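Local coordinates for protein lactate dehydrogenase (Eimeria maxima, PDB 6CT6) that probably catalyses, as a lactate dehydrogenase, the NADH-dependent interconversion of pyruvate and lactate, and is captured here with cofactor and the pyruvate mimic oxamate bound, at residues P10-V15 with S256-K261; T23-C28 with M51-N56; D102-N107 with K321-L326; A169-V174 with G212-E217; G231-L236 with G240-A245. One frame throughout, in Å; residues are numbered along the deposited sequence.

Contact 1 (P10-V15 with S256-K261); sequences PKIALV and SYLKDK
Leu258 reaches from the end of a helix toward the start of a strand and sets its two methyls against Pro10 and Ile12. The proline is met at CB: Leu258 CD2 lies 3.9 Å from Pro10 CB, and Leu258 CD1 approaches the same Pro10 CB to 4.1 Å, so the fork of the leucine straddles that one ring carbon. A looser touch joins Leu258 CD1 to Ile12 CD1 at 4.3 Å. Ile12 does not aim its CB straight at the helix; it is the outer end of its CG1 branch that closes the distance. On the helix side, a chi1 of -72° carries CG of Leu258 away from the carbonyl carbon and beside the backbone N, which turns the fork to the strand. The contact is wholly apolar and small, burying 109 Å² in total.

Just beyond Leu258 the helix is finished by a Schellman motif with Asp260 at positive phi, in which Lys261 N bonds Ser256 O at 3.0 Å. Ser256 OG further anchors this end to Ile288 O and Arg263 N. Strand 11-15 runs between strands 35-39 and 80-83 of the Rossmann sheet, with Ile12 also touching Cys28 of helix 19-31. Helix 244-259, from the C-terminal part of the chain, lies against this region, Leu258 resting on Val80 and the Tyr257 ring stacking on Phe126.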
# COMPACT_ATOMS: atom_id res chain seq x y z
N PRO B 10 -3.85 10.50 -17.73
CA PRO B 10 -4.05 11.53 -16.70
C PRO B 10 -2.77 11.72 -15.90
O PRO B 10 -1.94 10.81 -15.78
CB PRO B 10 -5.16 10.95 -15.82
CG PRO B 10 -5.82 9.91 -16.65
CD PRO B 10 -4.75 9.36 -17.54
N LYS B 11 -2.61 12.92 -15.35
CA LYS B 11 -1.46 13.26 -14.52
C LYS B 11 -1.96 13.55 -13.11
O LYS B 11 -2.70 14.52 -12.89
CB LYS B 11 -0.70 14.45 -15.11
CG LYS B 11 -0.32 14.27 -16.58
CD LYS B 11 0.47 12.98 -16.82
CE LYS B 11 0.78 12.72 -18.29
NZ LYS B 11 -0.11 13.43 -19.25
N ILE B 12 -1.58 12.70 -12.16
CA ILE B 12 -2.05 12.76 -10.78
C ILE B 12 -0.90 13.25 -9.91
O ILE B 12 0.15 12.60 -9.84
CB ILE B 12 -2.55 11.39 -10.31
CG1 ILE B 12 -3.67 10.88 -11.23
CG2 ILE B 12 -3.03 11.45 -8.86
CD1 ILE B 12 -3.79 9.37 -11.25
N ALA B 13 -1.10 14.38 -9.24
CA ALA B 13 -0.07 14.98 -8.39
C ALA B 13 -0.42 14.74 -6.93
O ALA B 13 -1.47 15.19 -6.46
CB ALA B 13 0.06 16.48 -8.67
N LEU B 14 0.47 14.06 -6.22
CA LEU B 14 0.28 13.76 -4.80
C LEU B 14 1.19 14.70 -4.00
O LEU B 14 2.41 14.53 -3.96
CB LEU B 14 0.59 12.29 -4.53
CG LEU B 14 -0.19 11.28 -5.39
CD1 LEU B 14 0.11 9.85 -4.98
CD2 LEU B 14 -1.70 11.54 -5.34
N VAL B 15 0.58 15.70 -3.38
CA VAL B 15 1.31 16.69 -2.58
C VAL B 15 1.38 16.14 -1.16
O VAL B 15 0.45 16.28 -0.36
CB VAL B 15 0.64 18.06 -2.63
CG1 VAL B 15 1.32 19.03 -1.66
CG2 VAL B 15 0.72 18.62 -4.04
N SER B 256 -13.49 9.00 -10.01
CA SER B 256 -14.81 9.45 -10.43
C SER B 256 -14.70 10.74 -11.24
O SER B 256 -15.43 10.92 -12.23
CB SER B 256 -15.70 9.65 -9.20
OG SER B 256 -17.07 9.73 -9.57
N TYR B 257 -13.80 11.64 -10.85
CA TYR B 257 -13.58 12.85 -11.63
C TYR B 257 -12.94 12.53 -12.98
O TYR B 257 -13.37 13.04 -14.02
CB TYR B 257 -12.68 13.83 -10.86
CG TYR B 257 -12.24 14.99 -11.71
CD1 TYR B 257 -13.07 16.08 -11.93
CD2 TYR B 257 -10.99 15.00 -12.32
CE1 TYR B 257 -12.68 17.14 -12.72
CE2 TYR B 257 -10.59 16.06 -13.11
CZ TYR B 257 -11.44 17.12 -13.31
OH TYR B 257 -11.05 18.18 -14.09
N LEU B 258 -11.90 11.69 -12.98
CA LEU B 258 -11.13 11.44 -14.19
C LEU B 258 -11.94 10.69 -15.24
O LEU B 258 -11.72 10.89 -16.44
CB LEU B 258 -9.87 10.65 -13.85
CG LEU B 258 -8.76 11.40 -13.10
CD1 LEU B 258 -7.69 10.43 -12.64
CD2 LEU B 258 -8.17 12.49 -13.97
N LYS B 259 -12.85 9.81 -14.83
CA LYS B 259 -13.61 8.98 -15.75
C LYS B 259 -15.08 9.38 -15.82
O LYS B 259 -15.87 8.68 -16.46
CB LYS B 259 -13.48 7.51 -15.35
CG LYS B 259 -12.03 6.99 -15.38
CD LYS B 259 -11.93 5.56 -14.88
CE LYS B 259 -12.45 4.56 -15.90
NZ LYS B 259 -11.58 4.46 -17.10
N ASP B 260 -15.45 10.50 -15.19
CA ASP B 260 -16.82 11.00 -15.22
C ASP B 260 -17.81 9.93 -14.79
O ASP B 260 -18.80 9.64 -15.47
CB ASP B 260 -17.17 11.54 -16.61
CG ASP B 260 -18.51 12.24 -16.64
OD1 ASP B 260 -18.88 12.89 -15.64
OD2 ASP B 260 -19.21 12.14 -17.67
N LYS B 261 -17.53 9.31 -13.63
CA LYS B 261 -18.38 8.23 -13.15
C LYS B 261 -19.67 8.74 -12.51
O LYS B 261 -20.68 8.03 -12.51
CB LYS B 261 -17.62 7.38 -12.13
CG LYS B 261 -16.49 6.53 -12.71
CD LYS B 261 -15.81 5.74 -11.61
CE LYS B 261 -15.64 4.27 -11.97
NZ LYS B 261 -16.94 3.58 -12.16

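Contact 2 (T23-C28 with M51-N56); sequences TMAFLC and MDLCHN
Ala25 and Phe26 pack against Leu53 and Asn56 in a buried contact between two nearly parallel helices of the cofactor-binding domain. The axes of the two short segments come within 10.0 Å at a crossing angle of -25°. Leu53 divides its methyls between two neighbours: CD1 presses on Ala25 CB at 3.5 Å, tighter than usual for two carbons, while CD2 sits 3.7 Å from Phe26 CA and 3.8 Å from Phe26 CD1, approaching the ring obliquely. Phe26 has its CG anti to the backbone N (chi1 -170°), and the ring thereby swings over to the second helix. There the amide of Asn56 comes up to the ring edge, with OD1 3.4 Å from Phe26 CE1 and the two planes 65° apart.

The polar atoms of that amide are engaged by other partners: ND2 bonds Ser29 OG, and OD1 bonds Thr248 OG1 of the second subunit. Asp52, one residue before Leu53, accepts bonds from the amides of Tyr243, Tyr244 and Ala245 of that same subunit, and the Phe26 ring meets its Tyr244, so both helices take part in that interface. On the sheet side, Ala25 and Leu53 both touch Leu38 of strand 35-39. Helix 19-31 is the crossover of the first beta-alpha-beta unit and helix 45-59 leads on to strand 66-69, the side-by-side helix arrangement of a Rossmann fold.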
# COMPACT_ATOMS: atom_id res chain seq x y z
N THR B 23 0.53 5.12 -0.35
CA THR B 23 -0.59 4.22 -0.61
C THR B 23 -1.32 4.60 -1.89
O THR B 23 -1.66 3.73 -2.70
CB THR B 23 -1.55 4.25 0.58
OG1 THR B 23 -0.90 3.70 1.73
CG2 THR B 23 -2.83 3.47 0.30
N MET B 24 -1.56 5.90 -2.10
CA MET B 24 -2.31 6.33 -3.28
C MET B 24 -1.49 6.14 -4.55
O MET B 24 -2.05 5.79 -5.60
CB MET B 24 -2.74 7.79 -3.11
CG MET B 24 -3.75 8.00 -1.99
SD MET B 24 -4.39 9.69 -1.86
CE MET B 24 -2.90 10.61 -1.47
N ALA B 25 -0.18 6.37 -4.49
CA ALA B 25 0.67 6.12 -5.65
C ALA B 25 0.68 4.64 -6.01
O ALA B 25 0.65 4.29 -7.19
CB ALA B 25 2.09 6.62 -5.36
N PHE B 26 0.73 3.78 -5.00
CA PHE B 26 0.62 2.34 -5.22
C PHE B 26 -0.67 2.00 -5.96
O PHE B 26 -0.67 1.19 -6.89
CB PHE B 26 0.68 1.64 -3.86
CG PHE B 26 0.82 0.14 -3.93
CD1 PHE B 26 1.58 -0.48 -4.90
CD2 PHE B 26 0.21 -0.65 -2.96
CE1 PHE B 26 1.71 -1.87 -4.92
CE2 PHE B 26 0.34 -2.02 -2.98
CZ PHE B 26 1.08 -2.63 -3.96
N LEU B 27 -1.79 2.62 -5.55
CA LEU B 27 -3.07 2.34 -6.20
C LEU B 27 -3.07 2.78 -7.66
O LEU B 27 -3.65 2.10 -8.51
CB LEU B 27 -4.19 3.04 -5.43
CG LEU B 27 -4.59 2.39 -4.10
CD1 LEU B 27 -5.35 3.38 -3.24
CD2 LEU B 27 -5.41 1.14 -4.34
N CYS B 28 -2.43 3.91 -7.96
CA CYS B 28 -2.36 4.37 -9.34
C CYS B 28 -1.60 3.38 -10.21
O CYS B 28 -2.02 3.06 -11.33
CB CYS B 28 -1.71 5.75 -9.40
SG CYS B 28 -2.75 7.09 -8.75
N MET B 51 10.86 5.17 -7.34
CA MET B 51 11.66 4.13 -7.97
C MET B 51 11.09 2.76 -7.67
O MET B 51 10.92 1.92 -8.56
CB MET B 51 13.11 4.25 -7.50
CG MET B 51 14.08 3.23 -8.08
SD MET B 51 15.80 3.61 -7.65
CE MET B 51 16.06 5.16 -8.51
N ASP B 52 10.77 2.51 -6.39
CA ASP B 52 10.10 1.28 -6.00
C ASP B 52 8.80 1.07 -6.77
O ASP B 52 8.49 -0.05 -7.20
CB ASP B 52 9.83 1.32 -4.49
CG ASP B 52 9.33 0.00 -3.94
OD1 ASP B 52 9.45 -1.03 -4.63
OD2 ASP B 52 8.83 0.01 -2.80
N LEU B 53 8.03 2.14 -6.97
CA LEU B 53 6.73 2.00 -7.61
C LEU B 53 6.84 1.86 -9.13
O LEU B 53 5.96 1.26 -9.75
CB LEU B 53 5.84 3.19 -7.24
CG LEU B 53 5.34 3.12 -5.79
CD1 LEU B 53 4.79 4.46 -5.34
CD2 LEU B 53 4.28 2.03 -5.63
N CYS B 54 7.89 2.41 -9.74
CA CYS B 54 8.15 2.11 -11.14
C CYS B 54 8.48 0.63 -11.32
O CYS B 54 8.04 -0.00 -12.29
CB CYS B 54 9.27 2.98 -11.69
SG CYS B 54 8.82 4.71 -12.00
N HIS B 55 9.25 0.07 -10.39
CA HIS B 55 9.47 -1.37 -10.39
C HIS B 55 8.16 -2.12 -10.22
O HIS B 55 7.91 -3.13 -10.90
CB HIS B 55 10.44 -1.76 -9.27
CG HIS B 55 11.78 -1.08 -9.37
ND1 HIS B 55 12.65 -0.99 -8.31
CD2 HIS B 55 12.39 -0.47 -10.41
CE1 HIS B 55 13.74 -0.35 -8.69
NE2 HIS B 55 13.61 -0.02 -9.96
N ASN B 56 7.29 -1.65 -9.32
CA ASN B 56 6.02 -2.33 -9.09
C ASN B 56 5.20 -2.41 -10.37
O ASN B 56 4.64 -3.46 -10.70
CB ASN B 56 5.23 -1.62 -7.99
CG ASN B 56 3.93 -2.33 -7.67
OD1 ASN B 56 3.93 -3.34 -6.97
ND2 ASN B 56 2.82 -1.80 -8.18

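Contact 3 (D102-N107 with K321-L326); sequences DLLPVN and KAIAAL
Leu104 is extended toward Leu326 and Ile323 by a chi1 of -174°, which sets its CG anti to the backbone N; with chi2 at 158°, CD2 is the methyl that touches. On the facing helix, Leu326 turns the other way, its CG beside the backbone N at chi1 -74°, and offers CD1. Leu104 CD2 therefore nests between two partners, 3.7 Å from Ile323 CG1 and 3.8 Å from Leu326 CD1. Against the isoleucine the leucine lies crosswise, at about a right angle, meeting the CG1 methylene and not the terminal methyl. Pro105 adds the outer margin: its CB and CG both lie 4.0 Å from Leu326 CD1, so that one methyl is shared by a leucine branch and a proline ring.

The grip is entirely apolar and buries 169 Å² between the segments. Leu103 is the N-cap residue here, and its carbonyl O receives Asn107 N at 3.0 Å, which fixes Leu104 and Pro105 in the opening turn of helix 104-121. This turn follows closely on Arg100 of the oxamate pocket. Outside the pair, Leu104 also packs on Pro133 and on Met137 of helix 134-145, while Ile323 touches Val136 of that helix and Ile108 and Arg112 farther along helix 104-121. The last long helix of the chain, 303-328, thus lies across the start of helix 104-121 with helix 134-145 adjoining both.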
# COMPACT_ATOMS: atom_id res chain seq x y z
N ASP B 102 -3.93 19.37 17.09
CA ASP B 102 -2.79 19.91 17.84
C ASP B 102 -1.79 20.63 16.95
O ASP B 102 -0.94 21.36 17.47
CB ASP B 102 -2.09 18.79 18.61
CG ASP B 102 -1.75 17.60 17.75
OD1 ASP B 102 -1.78 17.74 16.50
OD2 ASP B 102 -1.45 16.53 18.31
N LEU B 103 -1.86 20.46 15.63
CA LEU B 103 -0.89 21.06 14.71
C LEU B 103 -1.53 22.02 13.73
O LEU B 103 -0.93 22.35 12.70
CB LEU B 103 -0.13 19.96 13.96
CG LEU B 103 0.92 19.26 14.82
CD1 LEU B 103 0.99 17.77 14.51
CD2 LEU B 103 2.29 19.91 14.64
N LEU B 104 -2.74 22.49 14.02
CA LEU B 104 -3.43 23.43 13.13
C LEU B 104 -2.60 24.67 12.82
O LEU B 104 -2.51 25.04 11.64
CB LEU B 104 -4.78 23.81 13.76
CG LEU B 104 -5.73 24.69 12.95
CD1 LEU B 104 -7.15 24.49 13.45
CD2 LEU B 104 -5.36 26.16 13.02
N PRO B 105 -2.00 25.36 13.79
CA PRO B 105 -1.25 26.59 13.45
C PRO B 105 -0.14 26.35 12.44
O PRO B 105 0.17 27.25 11.65
CB PRO B 105 -0.69 27.04 14.81
CG PRO B 105 -1.53 26.36 15.83
CD PRO B 105 -1.90 25.05 15.22
N VAL B 106 0.46 25.17 12.46
CA VAL B 106 1.55 24.86 11.55
C VAL B 106 1.01 24.49 10.18
O VAL B 106 1.46 25.00 9.15
CB VAL B 106 2.42 23.73 12.13
CG1 VAL B 106 3.58 23.40 11.21
CG2 VAL B 106 2.91 24.10 13.52
N ASN B 107 0.02 23.60 10.15
CA ASN B 107 -0.44 23.04 8.89
C ASN B 107 -1.30 24.02 8.10
O ASN B 107 -1.39 23.90 6.88
CB ASN B 107 -1.18 21.73 9.16
CG ASN B 107 -0.22 20.61 9.56
OD1 ASN B 107 0.91 20.56 9.09
ND2 ASN B 107 -0.67 19.73 10.44
N LYS B 321 -12.66 30.46 14.04
CA LYS B 321 -12.33 31.59 14.90
C LYS B 321 -10.91 31.47 15.44
O LYS B 321 -10.17 32.46 15.49
CB LYS B 321 -13.34 31.71 16.03
CG LYS B 321 -14.73 32.09 15.53
CD LYS B 321 -15.51 32.93 16.53
CE LYS B 321 -15.92 32.13 17.75
NZ LYS B 321 -16.70 32.97 18.70
N ALA B 322 -10.50 30.26 15.82
CA ALA B 322 -9.10 30.03 16.17
C ALA B 322 -8.17 30.48 15.05
O ALA B 322 -7.13 31.10 15.31
CB ALA B 322 -8.87 28.55 16.49
N ILE B 323 -8.54 30.18 13.80
CA ILE B 323 -7.70 30.57 12.67
C ILE B 323 -7.70 32.09 12.50
O ILE B 323 -6.67 32.69 12.19
CB ILE B 323 -8.18 29.87 11.38
CG1 ILE B 323 -7.91 28.36 11.47
CG2 ILE B 323 -7.49 30.44 10.15
CD1 ILE B 323 -8.66 27.55 10.44
N ALA B 324 -8.86 32.72 12.70
CA ALA B 324 -8.93 34.18 12.65
C ALA B 324 -8.01 34.80 13.69
O ALA B 324 -7.25 35.74 13.39
CB ALA B 324 -10.37 34.64 12.86
N ALA B 325 -8.05 34.29 14.92
CA ALA B 325 -7.19 34.81 15.97
C ALA B 325 -5.71 34.63 15.62
O ALA B 325 -4.92 35.57 15.73
CB ALA B 325 -7.51 34.11 17.30
N LEU B 326 -5.33 33.42 15.21
CA LEU B 326 -3.95 33.18 14.79
C LEU B 326 -3.51 34.19 13.74
O LEU B 326 -2.51 34.89 13.91
CB LEU B 326 -3.80 31.75 14.26
CG LEU B 326 -3.80 30.62 15.30
CD1 LEU B 326 -4.03 29.28 14.62
CD2 LEU B 326 -2.50 30.60 16.08

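Contact 4 (A169-V174 with G212-E217); sequences ADCLHV and GLINKE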
# COMPACT_ATOMS: atom_id res chain seq x y z
N ALA B 169 -22.31 -4.58 7.90
CA ALA B 169 -22.12 -5.76 7.06
C ALA B 169 -21.69 -6.97 7.87
O ALA B 169 -22.21 -8.08 7.67
CB ALA B 169 -21.09 -5.45 5.97
N ASP B 170 -20.74 -6.79 8.79
CA ASP B 170 -20.29 -7.92 9.61
C ASP B 170 -21.39 -8.40 10.54
O ASP B 170 -21.50 -9.60 10.82
CB ASP B 170 -19.05 -7.52 10.43
CG ASP B 170 -17.82 -7.33 9.57
OD1 ASP B 170 -17.81 -7.81 8.41
OD2 ASP B 170 -16.85 -6.70 10.05
N CYS B 171 -22.23 -7.49 11.03
CA CYS B 171 -23.30 -7.87 11.94
C CYS B 171 -24.36 -8.70 11.21
O CYS B 171 -24.81 -9.74 11.72
CB CYS B 171 -23.92 -6.62 12.56
SG CYS B 171 -25.08 -6.95 13.90
N LEU B 172 -24.77 -8.27 10.02
CA LEU B 172 -25.85 -8.92 9.28
C LEU B 172 -25.38 -10.06 8.39
O LEU B 172 -26.23 -10.80 7.86
CB LEU B 172 -26.58 -7.89 8.43
CG LEU B 172 -27.30 -6.79 9.21
CD1 LEU B 172 -27.76 -5.68 8.27
CD2 LEU B 172 -28.48 -7.37 9.97
N HIS B 173 -24.08 -10.23 8.19
CA HIS B 173 -23.55 -11.23 7.26
C HIS B 173 -24.05 -10.98 5.84
O HIS B 173 -24.59 -11.86 5.17
CB HIS B 173 -23.89 -12.65 7.74
CG HIS B 173 -23.29 -12.97 9.07
ND1 HIS B 173 -23.96 -12.76 10.26
CD2 HIS B 173 -22.07 -13.46 9.41
CE1 HIS B 173 -23.19 -13.12 11.27
NE2 HIS B 173 -22.04 -13.55 10.78
N VAL B 174 -23.88 -9.74 5.39
CA VAL B 174 -24.15 -9.33 4.02
C VAL B 174 -22.93 -8.57 3.51
O VAL B 174 -22.17 -7.99 4.29
CB VAL B 174 -25.43 -8.47 3.91
CG1 VAL B 174 -25.25 -7.14 4.63
CG2 VAL B 174 -25.81 -8.25 2.46
N GLY B 212 -35.48 -8.81 14.03
CA GLY B 212 -34.54 -9.40 14.97
C GLY B 212 -33.22 -9.81 14.37
O GLY B 212 -32.48 -10.57 14.99
N LEU B 213 -32.89 -9.32 13.17
CA LEU B 213 -31.60 -9.62 12.56
C LEU B 213 -30.51 -8.71 13.12
O LEU B 213 -29.33 -9.08 13.10
CB LEU B 213 -31.69 -9.49 11.04
CG LEU B 213 -32.79 -10.33 10.39
CD1 LEU B 213 -32.95 -9.99 8.92
CD2 LEU B 213 -32.50 -11.82 10.55
N ILE B 214 -30.89 -7.53 13.61
CA ILE B 214 -30.00 -6.63 14.33
C ILE B 214 -30.85 -5.95 15.40
O ILE B 214 -32.05 -5.72 15.20
CB ILE B 214 -29.34 -5.60 13.39
CG1 ILE B 214 -28.18 -4.88 14.08
CG2 ILE B 214 -30.37 -4.60 12.87
CD1 ILE B 214 -27.30 -4.08 13.11
N ASN B 215 -30.25 -5.66 16.55
CA ASN B 215 -31.00 -5.05 17.64
C ASN B 215 -30.48 -3.65 17.93
O ASN B 215 -29.42 -3.23 17.47
CB ASN B 215 -30.96 -5.92 18.91
CG ASN B 215 -29.57 -6.03 19.51
OD1 ASN B 215 -28.84 -5.05 19.63
ND2 ASN B 215 -29.20 -7.24 19.91
N LYS B 216 -31.28 -2.92 18.72
CA LYS B 216 -30.99 -1.52 19.01
C LYS B 216 -29.68 -1.34 19.77
O LYS B 216 -29.08 -0.26 19.70
CB LYS B 216 -32.15 -0.92 19.82
CG LYS B 216 -32.58 0.48 19.39
CD LYS B 216 -33.86 0.89 20.12
CE LYS B 216 -34.26 2.33 19.81
NZ LYS B 216 -35.51 2.73 20.50
N GLU B 217 -29.23 -2.36 20.50
CA GLU B 217 -27.94 -2.28 21.18
C GLU B 217 -26.80 -2.31 20.17
O GLU B 217 -25.87 -1.50 20.23
CB GLU B 217 -27.81 -3.41 22.19
CG GLU B 217 -26.60 -3.31 23.10
CD GLU B 217 -26.18 -4.65 23.68
OE1 GLU B 217 -26.81 -5.67 23.34
OE2 GLU B 217 -25.21 -4.68 24.46
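Leu213 and Ile214 belong to the linker between helices 205-210 and 216-237, and they pack against Cys171 and Leu172 in the last turn of helix 157-172. The linker is a short loop joining two consecutive helices of the C-terminal alpha/beta domain; it follows a Schellman motif that ends helix 205-210 and runs into the N-cap of helix 216-237.

The linker begins at Gly212, whose positive phi ends helix 205-210. Leu213 comes next and touches chiefly through atoms close to the main chain: its carbonyl O lies 3.7 Å from Leu172 CD2, and its CB is 4.0 Å from the same methyl. Phe208 of the preceding helix packs on both leucines, so this outer part of the contact has a second apolar neighbour. Ile214, in an extended backbone conformation, points its side chain at the helix. Leu172 crosses it at about a right angle and lays CD2 3.9 Å from Ile214 CB, so one methyl serves two consecutive linker residues. Ile209 and Ile219 also touch Ile214, and Ile219 belongs to the glucose site, whose sugar lies about 10 Å from the Ile214 side chain. Asn215 then turns away from helix 157-172; as the N-cap residue it uses OD1 to bond Asp218 N and so starts the helix continued by Lys216 and Glu217.

Across the contact Ile214 also meets Cys171, whose sulfur is carried anti to the backbone N (chi1 -171°): SG rests alongside the CG1 branch, 3.7 Å from both Ile214 CG1 and Ile214 CD1.

Contact 5 (G231-L236 with G240-A245); sequences GDIVRL and GSAYYA. With OXM (oxamic acid), chain F.
Val234 and Ile233, neighbours on one helix, pack on Ser241 and Ala242 as two adjoining pairs, Val234 on Ser241 and Ile233 on Ala242. Val234 leads with a single branch: CG2 stands beside the backbone N and comes 3.7 Å from Ser241 CB, with the carbonyl O of Gly240 3.8 Å from the same Val234 CG2. Ile233 lies over the next residue along. Its CD1 meets Ala242 CB at 3.9 Å, while its CG2 approaches the backbone, 3.9 Å from Ala242 N, so that both methyls of the isoleucine cover the alanine, CD1 at CB and CG2 nearer the amide.

Ser241 and Ala242 belong to the oxamate pocket, and helix 216-237 packs on them from the side, roughly at right angles to the direction of the ligand, in the alpha/beta domain that completes the active site beside the Rossmann domain. Ser241 CB is 3.5 Å from N1 of the oxamate, and Ala242 CB is 3.8 Å from its O3; Ala242 touches the NADH as well. The polar grip on the ligand comes from Arg100, Asn132, Arg163 and His187, and Arg163 also packs on Ile233 and Ala242.

At a different position round the helix, Arg235 folds back on Asp232 in a salt bridge, NH2 to OD1 at 3.0 Å with an N-H...O angle of 151°. The acceptor lies in the guanidinium plane, yet the nitrogen reaches the carboxylate from above, 58° out of its plane. Beyond Ala242, Tyr243 occupies the N-cap position of helix 244-259 and packs on Met19, Ile20 and Thr23 of helix 19-31.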
# COMPACT_ATOMS: atom_id res chain seq x y z
N GLY B 231 -9.50 7.03 16.24
CA GLY B 231 -8.69 6.96 17.45
C GLY B 231 -8.34 5.54 17.83
O GLY B 231 -7.25 5.28 18.34
N ASP B 232 -9.26 4.60 17.60
CA ASP B 232 -8.97 3.20 17.88
C ASP B 232 -7.77 2.72 17.07
O ASP B 232 -6.93 1.97 17.59
CB ASP B 232 -10.19 2.33 17.57
CG ASP B 232 -11.27 2.43 18.64
OD1 ASP B 232 -10.95 2.84 19.77
OD2 ASP B 232 -12.43 2.09 18.35
N ILE B 233 -7.68 3.14 15.81
CA ILE B 233 -6.56 2.73 14.97
C ILE B 233 -5.27 3.39 15.45
O ILE B 233 -4.22 2.74 15.53
CB ILE B 233 -6.85 3.05 13.50
CG1 ILE B 233 -7.98 2.15 12.97
CG2 ILE B 233 -5.60 2.89 12.64
CD1 ILE B 233 -8.48 2.50 11.58
N VAL B 234 -5.33 4.68 15.78
CA VAL B 234 -4.17 5.38 16.32
C VAL B 234 -3.61 4.63 17.52
O VAL B 234 -2.39 4.44 17.65
CB VAL B 234 -4.55 6.83 16.68
CG1 VAL B 234 -3.48 7.48 17.56
CG2 VAL B 234 -4.77 7.65 15.42
N ARG B 235 -4.49 4.21 18.42
CA ARG B 235 -4.05 3.56 19.65
C ARG B 235 -3.35 2.24 19.36
O ARG B 235 -2.33 1.91 19.98
CB ARG B 235 -5.24 3.34 20.58
CG ARG B 235 -4.97 2.39 21.74
CD ARG B 235 -6.12 2.40 22.73
NE ARG B 235 -7.41 2.19 22.07
CZ ARG B 235 -7.89 1.01 21.71
NH1 ARG B 235 -7.20 -0.10 21.95
NH2 ARG B 235 -9.07 0.93 21.12
N LEU B 236 -3.88 1.46 18.42
CA LEU B 236 -3.32 0.14 18.13
C LEU B 236 -2.02 0.24 17.35
O LEU B 236 -1.08 -0.52 17.60
CB LEU B 236 -4.35 -0.69 17.35
CG LEU B 236 -5.64 -1.03 18.10
CD1 LEU B 236 -6.69 -1.56 17.13
CD2 LEU B 236 -5.35 -2.05 19.18
N GLY B 240 1.41 7.07 14.28
CA GLY B 240 0.68 7.43 13.09
C GLY B 240 -0.79 7.05 13.17
O GLY B 240 -1.31 6.66 14.22
N SER B 241 -1.47 7.19 12.03
CA SER B 241 -2.90 6.94 11.93
C SER B 241 -3.17 6.13 10.67
O SER B 241 -2.26 5.76 9.93
CB SER B 241 -3.67 8.27 11.96
OG SER B 241 -3.08 9.23 11.10
N ALA B 242 -4.45 5.84 10.43
CA ALA B 242 -4.82 4.97 9.32
C ALA B 242 -4.31 5.54 8.00
O ALA B 242 -4.23 6.75 7.81
CB ALA B 242 -6.34 4.81 9.25
N TYR B 243 -3.98 4.64 7.06
CA TYR B 243 -3.59 5.09 5.73
C TYR B 243 -4.09 4.24 4.57
O TYR B 243 -4.14 4.75 3.45
CB TYR B 243 -2.06 5.23 5.62
CG TYR B 243 -1.22 4.09 6.15
CD1 TYR B 243 -0.70 3.12 5.30
CD2 TYR B 243 -0.91 4.00 7.51
CE1 TYR B 243 0.09 2.09 5.79
CE2 TYR B 243 -0.12 2.98 8.00
CZ TYR B 243 0.38 2.03 7.13
OH TYR B 243 1.16 1.01 7.62
N TYR B 244 -4.49 2.98 4.77
CA TYR B 244 -4.97 2.19 3.63
C TYR B 244 -6.36 2.66 3.19
O TYR B 244 -6.54 3.11 2.06
CB TYR B 244 -4.97 0.70 3.98
CG TYR B 244 -3.58 0.13 4.03
CD1 TYR B 244 -2.80 0.04 2.88
CD2 TYR B 244 -3.03 -0.29 5.23
CE1 TYR B 244 -1.53 -0.47 2.92
CE2 TYR B 244 -1.75 -0.81 5.28
CZ TYR B 244 -1.00 -0.89 4.12
OH TYR B 244 0.27 -1.40 4.17
N ALA B 245 -7.35 2.56 4.08
CA ALA B 245 -8.69 3.00 3.71
C ALA B 245 -8.74 4.48 3.36
O ALA B 245 -9.48 4.84 2.42
CB ALA B 245 -9.67 2.67 4.84
C1 OXM F . -7.97 10.07 11.06
N1 OXM F . -6.80 9.86 11.90
O1 OXM F . -8.21 11.16 10.63
C2 OXM F . -8.91 8.91 10.73
O2 OXM F . -10.15 9.04 10.87
O3 OXM F . -8.44 7.82 10.31

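In the fold
From the N terminus, contact 1 opens at strand 11-15, and contact 2 closes a short loop inside it, touching it through Leu14 and Ile12 against helix 19-31. Contact 3 opens at 102-107. Contacts 4 and 5 then close in series along the C-terminal domain, sharing helix 216-237, and both are nested within contacts 1 and 3. Contact 1 closes at 256-261 and contact 3 only at 321-326, so these two cross; each ties the NAD-binding part of the chain to its C-terminal part, on opposite sides of the chain's centre. Contacts 2 and 5 touch where Thr23 meets Tyr243, and both reach the second subunit.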